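Local coordinates for protein polysaccharide deacetylase (Streptococcus pyogenes, PDB 6DQ3) that probably removes N-acetyl groups from the linkage unit that joins rhamnopolysaccharide to the streptococcal cell wall, as a zinc-dependent enzyme of carbohydrate esterase family 4, at residues Gln42-Glu47 with Val72-Asp77; Arg59-Asn64 with Asn205-Leu210; Ile81-Val86 with Lys121-Val126. One frame throughout, in Å; residues are numbered along the deposited sequence.

Interaction 1 (Gln42-Glu47 with Val72-Asp77)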
loop_
_atom_site.group_PDB
_atom_site.type_symbol
_atom_site.label_atom_id
_atom_site.label_comp_id
_atom_site.label_asym_id
_atom_site.label_seq_id
_atom_site.Cartn_x
_atom_site.Cartn_y
_atom_site.Cartn_z
ATOM N N GLN A 42 11.193 3.981 -13.538
ATOM C CA GLN A 42 11.579 4.165 -14.928
ATOM C C GLN A 42 11.441 2.865 -15.712
ATOM O O GLN A 42 10.910 2.851 -16.827
ATOM C CB GLN A 42 13.013 4.685 -15.007
ATOM C CG GLN A 42 13.524 4.889 -16.421
ATOM C CD GLN A 42 15.004 5.230 -16.454
ATOM O OE1 GLN A 42 15.718 5.034 -15.471
ATOM N NE2 GLN A 42 15.471 5.743 -17.585
ATOM N N LYS A 43 11.915 1.756 -15.136
ATOM C CA LYS A 43 11.873 0.479 -15.842
ATOM C C LYS A 43 10.440 -0.024 -15.993
ATOM O O LYS A 43 10.081 -0.579 -17.040
ATOM C CB LYS A 43 12.740 -0.543 -15.108
ATOM C CG LYS A 43 12.930 -1.860 -15.833
ATOM C CD LYS A 43 13.816 -1.731 -17.059
ATOM C CE LYS A 43 13.780 -3.018 -17.865
ATOM N NZ LYS A 43 14.849 -3.068 -18.901
ATOM N N MET A 44 9.605 0.159 -14.968
ATOM C CA MET A 44 8.197 -0.204 -15.102
ATOM C C MET A 44 7.526 0.612 -16.199
ATOM O O MET A 44 6.744 0.076 -16.993
ATOM C CB MET A 44 7.469 -0.006 -13.775
ATOM C CG MET A 44 7.872 -0.986 -12.689
ATOM S SD MET A 44 6.942 -0.729 -11.169
ATOM C CE MET A 44 8.272 -0.707 -9.966
ATOM N N LYS A 45 7.821 1.913 -16.261
ATOM C CA LYS A 45 7.211 2.765 -17.275
ATOM C C LYS A 45 7.646 2.338 -18.671
ATOM O O LYS A 45 6.818 2.210 -19.582
ATOM C CB LYS A 45 7.582 4.225 -17.012
ATOM C CG LYS A 45 6.668 5.244 -17.688
ATOM C CD LYS A 45 5.310 5.299 -16.987
ATOM C CE LYS A 45 4.413 6.405 -17.537
ATOM N NZ LYS A 45 3.087 6.419 -16.851
ATOM N N ASP A 46 8.948 2.098 -18.853
ATOM C CA ASP A 46 9.461 1.681 -20.153
ATOM C C ASP A 46 8.844 0.358 -20.596
ATOM O O ASP A 46 8.614 0.141 -21.793
ATOM C CB ASP A 46 10.985 1.561 -20.095
ATOM C CG ASP A 46 11.684 2.911 -20.021
ATOM O OD1 ASP A 46 11.010 3.949 -20.181
ATOM O OD2 ASP A 46 12.916 2.931 -19.805
ATOM N N GLU A 47 8.592 -0.544 -19.650
ATOM C CA GLU A 47 7.961 -1.824 -19.942
ATOM C C GLU A 47 6.456 -1.707 -20.135
ATOM O O GLU A 47 5.793 -2.731 -20.337
ATOM C CB GLU A 47 8.269 -2.816 -18.818
ATOM C CG GLU A 47 9.698 -3.340 -18.847
ATOM C CD GLU A 47 9.907 -4.367 -19.944
ATOM O OE1 GLU A 47 9.111 -5.325 -20.007
ATOM O OE2 GLU A 47 10.853 -4.211 -20.745
ATOM N N VAL A 72 0.288 -3.024 -12.174
ATOM C CA VAL A 72 0.928 -3.102 -10.870
ATOM C C VAL A 72 0.170 -2.200 -9.909
ATOM O O VAL A 72 -0.353 -1.151 -10.294
ATOM C CB VAL A 72 2.422 -2.706 -10.939
ATOM C CG1 VAL A 72 2.571 -1.282 -11.461
ATOM C CG2 VAL A 72 3.058 -2.862 -9.572
ATOM N N TRP A 73 0.110 -2.621 -8.648
ATOM C CA TRP A 73 -0.444 -1.818 -7.565
ATOM C C TRP A 73 0.707 -1.466 -6.630
ATOM O O TRP A 73 1.227 -2.335 -5.923
ATOM C CB TRP A 73 -1.548 -2.573 -6.829
ATOM C CG TRP A 73 -2.266 -1.747 -5.804
ATOM C CD1 TRP A 73 -2.233 -0.383 -5.666
ATOM C CD2 TRP A 73 -3.116 -2.233 -4.761
ATOM N NE1 TRP A 73 -3.020 0.003 -4.608
ATOM C CE2 TRP A 73 -3.572 -1.113 -4.036
ATOM C CE3 TRP A 73 -3.540 -3.508 -4.371
ATOM C CZ2 TRP A 73 -4.429 -1.233 -2.944
ATOM C CZ3 TRP A 73 -4.389 -3.620 -3.290
ATOM C CH2 TRP A 73 -4.824 -2.491 -2.591
ATOM N N LEU A 74 1.111 -0.197 -6.643
ATOM C CA LEU A 74 2.175 0.289 -5.776
ATOM C C LEU A 74 1.571 0.674 -4.432
ATOM O O LEU A 74 0.717 1.568 -4.370
ATOM C CB LEU A 74 2.879 1.498 -6.391
ATOM C CG LEU A 74 3.456 1.413 -7.802
ATOM C CD1 LEU A 74 4.117 2.747 -8.153
ATOM C CD2 LEU A 74 4.424 0.268 -7.911
ATOM N N THR A 75 2.014 0.013 -3.360
ATOM C CA THR A 75 1.507 0.289 -2.022
ATOM C C THR A 75 2.637 0.649 -1.068
ATOM O O THR A 75 3.735 0.085 -1.138
ATOM C CB THR A 75 0.717 -0.904 -1.443
ATOM O OG1 THR A 75 1.599 -1.991 -1.126
ATOM C CG2 THR A 75 -0.341 -1.382 -2.432
ATOM N N PHE A 76 2.343 1.584 -0.166
ATOM C CA PHE A 76 3.265 2.061 0.858
ATOM C C PHE A 76 2.542 2.017 2.194
ATOM O O PHE A 76 1.452 2.582 2.322
ATOM C CB PHE A 76 3.720 3.506 0.590
ATOM C CG PHE A 76 4.625 3.667 -0.601
ATOM C CD1 PHE A 76 4.147 3.484 -1.885
ATOM C CD2 PHE A 76 5.951 4.035 -0.431
ATOM C CE1 PHE A 76 4.980 3.644 -2.976
ATOM C CE2 PHE A 76 6.785 4.194 -1.518
ATOM C CZ PHE A 76 6.300 3.997 -2.789
ATOM N N ASP A 77 3.150 1.397 3.198
ATOM C CA ASP A 77 2.538 1.340 4.518
ATOM C C ASP A 77 3.098 2.416 5.446
ATOM O O ASP A 77 4.201 2.936 5.244
ATOM C CB ASP A 77 2.739 -0.038 5.165
ATOM C CG ASP A 77 2.183 -1.172 4.328
ATOM O OD1 ASP A 77 1.281 -0.928 3.502
ATOM O OD2 ASP A 77 2.644 -2.319 4.505
#
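Met44 sets its CG beside the backbone N (chi1 -69°) and then runs straight on (chi2 -178°), which carries SD from helix 34-46 to the side chains of Val72 and Leu74 on the neighbouring strand. This is helix-on-strand packing in the distorted beta/alpha barrel of polysaccharide deacetylases, where helices cover a largely parallel sheet. The backbones stay well apart, with Met44 CA 8.9 Å from Val72 CA, so a long unbranched side chain is well suited to spanning the gap. Strand alternation explains the rest: Val72 and Leu74 face the helix, while Trp73 and Thr75 between and beyond them project to the other side of the sheet. There the methyl CG2 of Thr75 lies over the centre of the Trp73 ring. In Leu74 CD1 lies anti to CA (chi2 -179°), and it is the other branch, CD2, that meets the thioether. Phe51, Leu12 and Leu224 also touch the Met44 side chain, adding apolar partners from two further strands and helix 221-228. The approach is one of loose van der Waals contacts, Met44 SD lying 4.4 Å from Val72 CG1 and 4.2 Å from Leu74 CD2.

Interaction 2 (Arg59-Asn64 with Asn205-Leu210)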
loop_
_atom_site.group_PDB
_atom_site.type_symbol
_atom_site.label_atom_id
_atom_site.label_comp_id
_atom_site.label_asym_id
_atom_site.label_seq_id
_atom_site.Cartn_x
_atom_site.Cartn_y
_atom_site.Cartn_z
ATOM N N ARG A 59 -11.942 -4.054 -9.135
ATOM C CA ARG A 59 -12.656 -4.360 -10.368
ATOM C C ARG A 59 -11.965 -5.484 -11.127
ATOM O O ARG A 59 -12.614 -6.424 -11.601
ATOM C CB ARG A 59 -12.764 -3.111 -11.243
ATOM C CG ARG A 59 -13.998 -2.271 -10.970
ATOM C CD ARG A 59 -14.303 -1.335 -12.128
ATOM N NE ARG A 59 -13.302 -0.283 -12.283
ATOM C CZ ARG A 59 -13.315 0.870 -11.619
ATOM N NH1 ARG A 59 -14.278 1.123 -10.742
ATOM N NH2 ARG A 59 -12.362 1.766 -11.831
ATOM N N ALA A 60 -10.637 -5.409 -11.242
ATOM C CA ALA A 60 -9.908 -6.396 -12.028
ATOM C C ALA A 60 -10.055 -7.789 -11.431
ATOM O O ALA A 60 -10.313 -8.762 -12.150
ATOM C CB ALA A 60 -8.432 -6.012 -12.121
ATOM N N LEU A 61 -9.874 -7.910 -10.114
ATOM C CA LEU A 61 -9.962 -9.218 -9.476
ATOM C C LEU A 61 -11.395 -9.729 -9.435
ATOM O O LEU A 61 -11.618 -10.941 -9.535
ATOM C CB LEU A 61 -9.371 -9.143 -8.068
ATOM C CG LEU A 61 -7.858 -8.912 -8.019
ATOM C CD1 LEU A 61 -7.382 -8.635 -6.603
ATOM C CD2 LEU A 61 -7.112 -10.109 -8.605
ATOM N N SER A 62 -12.372 -8.827 -9.306
ATOM C CA SER A 62 -13.769 -9.233 -9.213
ATOM C C SER A 62 -14.332 -9.657 -10.562
ATOM O O SER A 62 -15.165 -10.568 -10.631
ATOM C CB SER A 62 -14.614 -8.090 -8.650
ATOM O OG SER A 62 -14.304 -7.814 -7.300
ATOM N N ASN A 63 -13.930 -8.983 -11.639
ATOM C CA ASN A 63 -14.415 -9.298 -12.976
ATOM C C ASN A 63 -13.437 -10.163 -13.760
ATOM O O ASN A 63 -13.771 -10.612 -14.862
ATOM C CB ASN A 63 -14.694 -8.004 -13.755
ATOM C CG ASN A 63 -15.705 -7.109 -13.060
ATOM O OD1 ASN A 63 -16.667 -7.584 -12.459
ATOM N ND2 ASN A 63 -15.484 -5.800 -13.135
ATOM N N ASN A 64 -12.239 -10.384 -13.219
ATOM C CA ASN A 64 -11.201 -11.201 -13.847
ATOM C C ASN A 64 -10.790 -10.650 -15.211
ATOM O O ASN A 64 -10.789 -11.360 -16.221
ATOM C CB ASN A 64 -11.645 -12.659 -13.972
ATOM C CG ASN A 64 -10.475 -13.607 -14.092
ATOM O OD1 ASN A 64 -9.570 -13.596 -13.255
ATOM N ND2 ASN A 64 -10.468 -14.417 -15.145
ATOM N N ASN A 205 -5.994 -15.757 -3.374
ATOM C CA ASN A 205 -5.428 -15.432 -2.072
ATOM C C ASN A 205 -6.517 -15.124 -1.046
ATOM O O ASN A 205 -6.271 -15.207 0.166
ATOM C CB ASN A 205 -4.525 -14.188 -2.100
ATOM C CG ASN A 205 -3.401 -14.261 -3.096
ATOM O OD1 ASN A 205 -2.804 -13.230 -3.419
ATOM N ND2 ASN A 205 -3.086 -15.446 -3.574
ATOM N N GLY A 206 -7.695 -14.717 -1.515
ATOM C CA GLY A 206 -8.680 -14.052 -0.688
ATOM C C GLY A 206 -8.593 -12.554 -0.900
ATOM O O GLY A 206 -7.533 -11.956 -0.681
ATOM N N LEU A 207 -9.685 -11.929 -1.346
ATOM C CA LEU A 207 -9.632 -10.503 -1.643
ATOM C C LEU A 207 -9.228 -9.688 -0.421
ATOM O O LEU A 207 -8.618 -8.622 -0.564
ATOM C CB LEU A 207 -10.976 -10.021 -2.173
ATOM C CG LEU A 207 -11.392 -10.578 -3.535
ATOM C CD1 LEU A 207 -12.730 -9.982 -3.960
ATOM C CD2 LEU A 207 -10.328 -10.320 -4.588
ATOM N N LEU A 208 -9.570 -10.154 0.781
ATOM C CA LEU A 208 -9.187 -9.458 2.002
ATOM C C LEU A 208 -7.876 -9.969 2.589
ATOM O O LEU A 208 -7.534 -9.610 3.723
ATOM C CB LEU A 208 -10.293 -9.572 3.050
ATOM C CG LEU A 208 -11.585 -8.845 2.685
ATOM C CD1 LEU A 208 -12.670 -9.129 3.725
ATOM C CD2 LEU A 208 -11.377 -7.346 2.531
ATOM N N SER A 209 -7.134 -10.777 1.838
ATOM C CA SER A 209 -5.867 -11.325 2.303
ATOM C C SER A 209 -4.921 -11.544 1.120
ATOM O O SER A 209 -4.382 -12.629 0.900
ATOM C CB SER A 209 -6.112 -12.619 3.076
ATOM O OG SER A 209 -6.887 -13.529 2.311
ATOM N N LEU A 210 -4.675 -10.478 0.360
ATOM C CA LEU A 210 -3.891 -10.575 -0.864
ATOM C C LEU A 210 -2.392 -10.577 -0.592
ATOM O O LEU A 210 -1.904 -9.879 0.304
ATOM C CB LEU A 210 -4.228 -9.407 -1.788
ATOM C CG LEU A 210 -5.667 -9.334 -2.296
ATOM C CD1 LEU A 210 -5.978 -7.960 -2.873
ATOM C CD2 LEU A 210 -5.894 -10.420 -3.335
#
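Asn205 OD1 accepts two backbone amides, those of Ser202 and Asn211, and so ties together the loop that offers Leu207 and Leu210 to Leu61 of helix 54-63. A second bond tightens the same loop: Ser209 OG donates to Asn205 O at 2.8 Å, approaching tilted 31° from the carbonyl plane. Inside it, Ser209 N bonds to Gly206 O at 2.8 Å and closes a type I beta turn, with Leu207 at one of its two central positions. Across the contact the work is done mainly by leucine methyls. Leu61 and Leu207 run antiparallel alongside one another, Leu207 CD2 lying against Leu61 CB at 3.8 Å and against Leu61 CD1 at 3.9 Å. Leu210 instead meets Leu61 tip to tip, both of its methyls standing 4.0 Å from Leu61 CD1. At the outer margin Leu207 CD1 grazes Ser62 OG, whose polar partner is Tyr58 O within its own helix. Ile9 and Val7 also touch Leu61, and Ile11 and Leu192 touch Leu210, extending the apolar patch inward. Such packing of a helix and a loop beside the starts of strands 8-14 and 210-214 belongs to the N-terminal end of a beta/alpha barrel, away from the strand ends that typically carry the active site.

Interaction 3 (Ile81-Val86 with Lys121-Val126)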
loop_
_atom_site.group_PDB
_atom_site.type_symbol
_atom_site.label_atom_id
_atom_site.label_comp_id
_atom_site.label_asym_id
_atom_site.label_seq_id
_atom_site.Cartn_x
_atom_site.Cartn_y
_atom_site.Cartn_z
ATOM N N ILE A 81 6.374 10.401 6.431
ATOM C CA ILE A 81 6.485 11.688 5.755
ATOM C C ILE A 81 7.377 11.580 4.518
ATOM O O ILE A 81 7.222 12.355 3.564
ATOM C CB ILE A 81 6.982 12.757 6.752
ATOM C CG1 ILE A 81 6.926 14.148 6.117
ATOM C CG2 ILE A 81 8.390 12.433 7.246
ATOM C CD1 ILE A 81 5.521 14.589 5.751
ATOM N N ASP A 82 8.298 10.611 4.488
ATOM C CA ASP A 82 9.125 10.443 3.298
ATOM C C ASP A 82 8.293 10.055 2.077
ATOM O O ASP A 82 8.763 10.228 0.948
ATOM C CB ASP A 82 10.250 9.416 3.534
ATOM C CG ASP A 82 9.740 8.007 3.833
ATOM O OD1 ASP A 82 8.516 7.798 3.944
ATOM O OD2 ASP A 82 10.584 7.093 3.953
ATOM N N PHE A 83 7.070 9.543 2.261
ATOM C CA PHE A 83 6.217 9.293 1.101
ATOM C C PHE A 83 5.866 10.601 0.399
ATOM O O PHE A 83 5.840 10.667 -0.836
ATOM C CB PHE A 83 4.943 8.541 1.507
ATOM C CG PHE A 83 4.036 8.244 0.345
ATOM C CD1 PHE A 83 4.277 7.158 -0.483
ATOM C CD2 PHE A 83 2.960 9.072 0.058
ATOM C CE1 PHE A 83 3.450 6.896 -1.567
ATOM C CE2 PHE A 83 2.133 8.812 -1.018
ATOM C CZ PHE A 83 2.380 7.729 -1.832
ATOM N N TYR A 84 5.617 11.661 1.168
ATOM C CA TYR A 84 5.343 12.969 0.581
ATOM C C TYR A 84 6.615 13.676 0.130
ATOM O O TYR A 84 6.632 14.308 -0.935
ATOM C CB TYR A 84 4.596 13.836 1.592
ATOM C CG TYR A 84 4.301 15.239 1.133
ATOM C CD1 TYR A 84 3.304 15.489 0.203
ATOM C CD2 TYR A 84 4.994 16.323 1.659
ATOM C CE1 TYR A 84 3.019 16.772 -0.209
ATOM C CE2 TYR A 84 4.712 17.612 1.257
ATOM C CZ TYR A 84 3.724 17.830 0.321
ATOM O OH TYR A 84 3.435 19.110 -0.088
ATOM N N ASN A 85 7.686 13.600 0.927
ATOM C CA ASN A 85 8.885 14.366 0.608
ATOM C C ASN A 85 9.713 13.720 -0.497
ATOM O O ASN A 85 10.363 14.428 -1.271
ATOM C CB ASN A 85 9.782 14.530 1.839
ATOM C CG ASN A 85 9.206 15.474 2.875
ATOM O OD1 ASN A 85 8.448 16.390 2.557
ATOM N ND2 ASN A 85 9.583 15.260 4.130
ATOM N N VAL A 86 9.721 12.393 -0.576
ATOM C CA VAL A 86 10.643 11.694 -1.460
ATOM C C VAL A 86 9.891 10.901 -2.525
ATOM O O VAL A 86 10.085 11.125 -3.723
ATOM C CB VAL A 86 11.580 10.782 -0.642
ATOM C CG1 VAL A 86 12.625 10.136 -1.532
ATOM C CG2 VAL A 86 12.246 11.574 0.485
ATOM N N LYS A 121 -4.655 15.525 0.827
ATOM C CA LYS A 121 -5.565 16.185 -0.100
ATOM C C LYS A 121 -4.830 16.661 -1.348
ATOM O O LYS A 121 -5.361 16.575 -2.462
ATOM C CB LYS A 121 -6.265 17.351 0.598
ATOM C CG LYS A 121 -7.168 16.925 1.755
ATOM C CD LYS A 121 -7.724 18.134 2.502
ATOM C CE LYS A 121 -8.705 17.713 3.591
ATOM N NZ LYS A 121 -9.310 18.895 4.270
ATOM N N GLU A 122 -3.599 17.156 -1.182
ATOM C CA GLU A 122 -2.797 17.553 -2.334
ATOM C C GLU A 122 -2.496 16.351 -3.219
ATOM O O GLU A 122 -2.664 16.404 -4.443
ATOM C CB GLU A 122 -1.494 18.212 -1.871
ATOM C CG GLU A 122 -0.529 18.539 -3.005
ATOM C CD GLU A 122 0.854 18.986 -2.532
ATOM O OE1 GLU A 122 1.017 19.323 -1.339
ATOM O OE2 GLU A 122 1.782 18.995 -3.368
ATOM N N MET A 123 -2.055 15.248 -2.608
ATOM C CA MET A 123 -1.576 14.105 -3.376
ATOM C C MET A 123 -2.709 13.375 -4.088
ATOM O O MET A 123 -2.485 12.778 -5.146
ATOM C CB MET A 123 -0.818 13.147 -2.455
ATOM C CG MET A 123 0.554 13.659 -2.025
ATOM S SD MET A 123 1.532 12.449 -1.104
ATOM C CE MET A 123 0.768 12.527 0.510
ATOM N N LYS A 124 -3.924 13.409 -3.530
ATOM C CA LYS A 124 -5.052 12.750 -4.183
ATOM C C LYS A 124 -5.355 13.365 -5.542
ATOM O O LYS A 124 -5.907 12.690 -6.418
ATOM C CB LYS A 124 -6.299 12.824 -3.299
ATOM C CG LYS A 124 -6.290 11.887 -2.108
ATOM C CD LYS A 124 -7.583 11.996 -1.301
ATOM C CE LYS A 124 -8.802 11.550 -2.106
ATOM N NZ LYS A 124 -10.043 11.507 -1.281
ATOM N N GLN A 125 -5.020 14.640 -5.738
ATOM C CA GLN A 125 -5.290 15.290 -7.013
ATOM C C GLN A 125 -4.262 14.939 -8.077
ATOM O O GLN A 125 -4.447 15.315 -9.239
ATOM C CB GLN A 125 -5.351 16.804 -6.818
ATOM C CG GLN A 125 -6.509 17.245 -5.939
ATOM C CD GLN A 125 -6.511 18.733 -5.679
ATOM O OE1 GLN A 125 -5.469 19.384 -5.733
ATOM N NE2 GLN A 125 -7.685 19.282 -5.392
ATOM N N VAL A 126 -3.201 14.217 -7.719
ATOM C CA VAL A 126 -2.181 13.839 -8.690
ATOM C C VAL A 126 -1.857 12.358 -8.539
ATOM O O VAL A 126 -0.685 11.964 -8.531
ATOM C CB VAL A 126 -0.915 14.705 -8.537
ATOM C CG1 VAL A 126 -0.006 14.556 -9.753
ATOM C CG2 VAL A 126 -1.296 16.169 -8.324
#
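Tyr84 and Phe83, consecutive residues of helix 81-93, spread their rings to two sides of the Met123 sulfur, while the Tyr84 hydroxyl goes on to meet Glu122. The result is a helix-helix contact built on paired Met-aromatic interactions, in the beta/alpha barrel fold of the polysaccharide deacetylases. Both aromatic residues place CG anti to the backbone N, which swings ring ends toward helix 117-124 although neither CB starts out in that direction. Because neighbouring positions diverge round the helix, the rings meet the thioether differently. Tyr84 receives it at its edge, in the ring plane, with CD1 3.8 Å from Met123 SD. Phe83 receives it obliquely, and its CE2 approaches the same sulfur, Met123 SD, to 3.7 Å. The Met123 chain is extended as far as SD and then bends (chi3 -77°), which turns the terminal methyl across the gap between the two rings, with Met123 CE 3.9 Å from Tyr84 CD1.

Glu122, extended beyond CG, crosses the tyrosine at about a right angle, its carboxylate plane turned 87° from the ring. Tyr84 OH donates to Glu122 OE1 at 2.7 Å, meeting that oxygen on its syn side, 22° out of the carboxylate plane. This bond fixes the outer end of the ring at the partly exposed margin, whereas the sulfur lies buried deeper, with Met128 and Phe130 of strand 128-132 also touching Met123. Next to Phe83, Asp82 turns the other way: its OD2 accepts His18 ND1, which makes it a second-shell partner of His18, which binds a zinc ion together with Glu24. Back at the interface, the terminal methyl reaches the second ring as well, Met123 CE standing 4.1 Å from Phe83 CD2.

Overall arrangement
Together the three contacts show that chemistry need not track depth alone. Interaction 1 is fully buried and wholly apolar; interactions 2 and 3 are partly buried. Interaction 2 crosses by leucine methyls and keeps its polar bonds within the loop, whereas interaction 3 adds a tyrosine-carboxylate bond to its sulfur-aromatic core. Strand 71-77 leads directly into helix 81-93, and interactions 1 and 3 touch there, Phe76 CD1 lying 3.5 Å from Phe83 CE1 in an edge-to-face ring contact. Helix 54-63 precedes the same strand, yet interaction 2 stays separate, its nearest atoms about 5 Å from interaction 1. Interactions 2 and 3, with centres 27 Å apart, lie on opposite sides of the chain's centre.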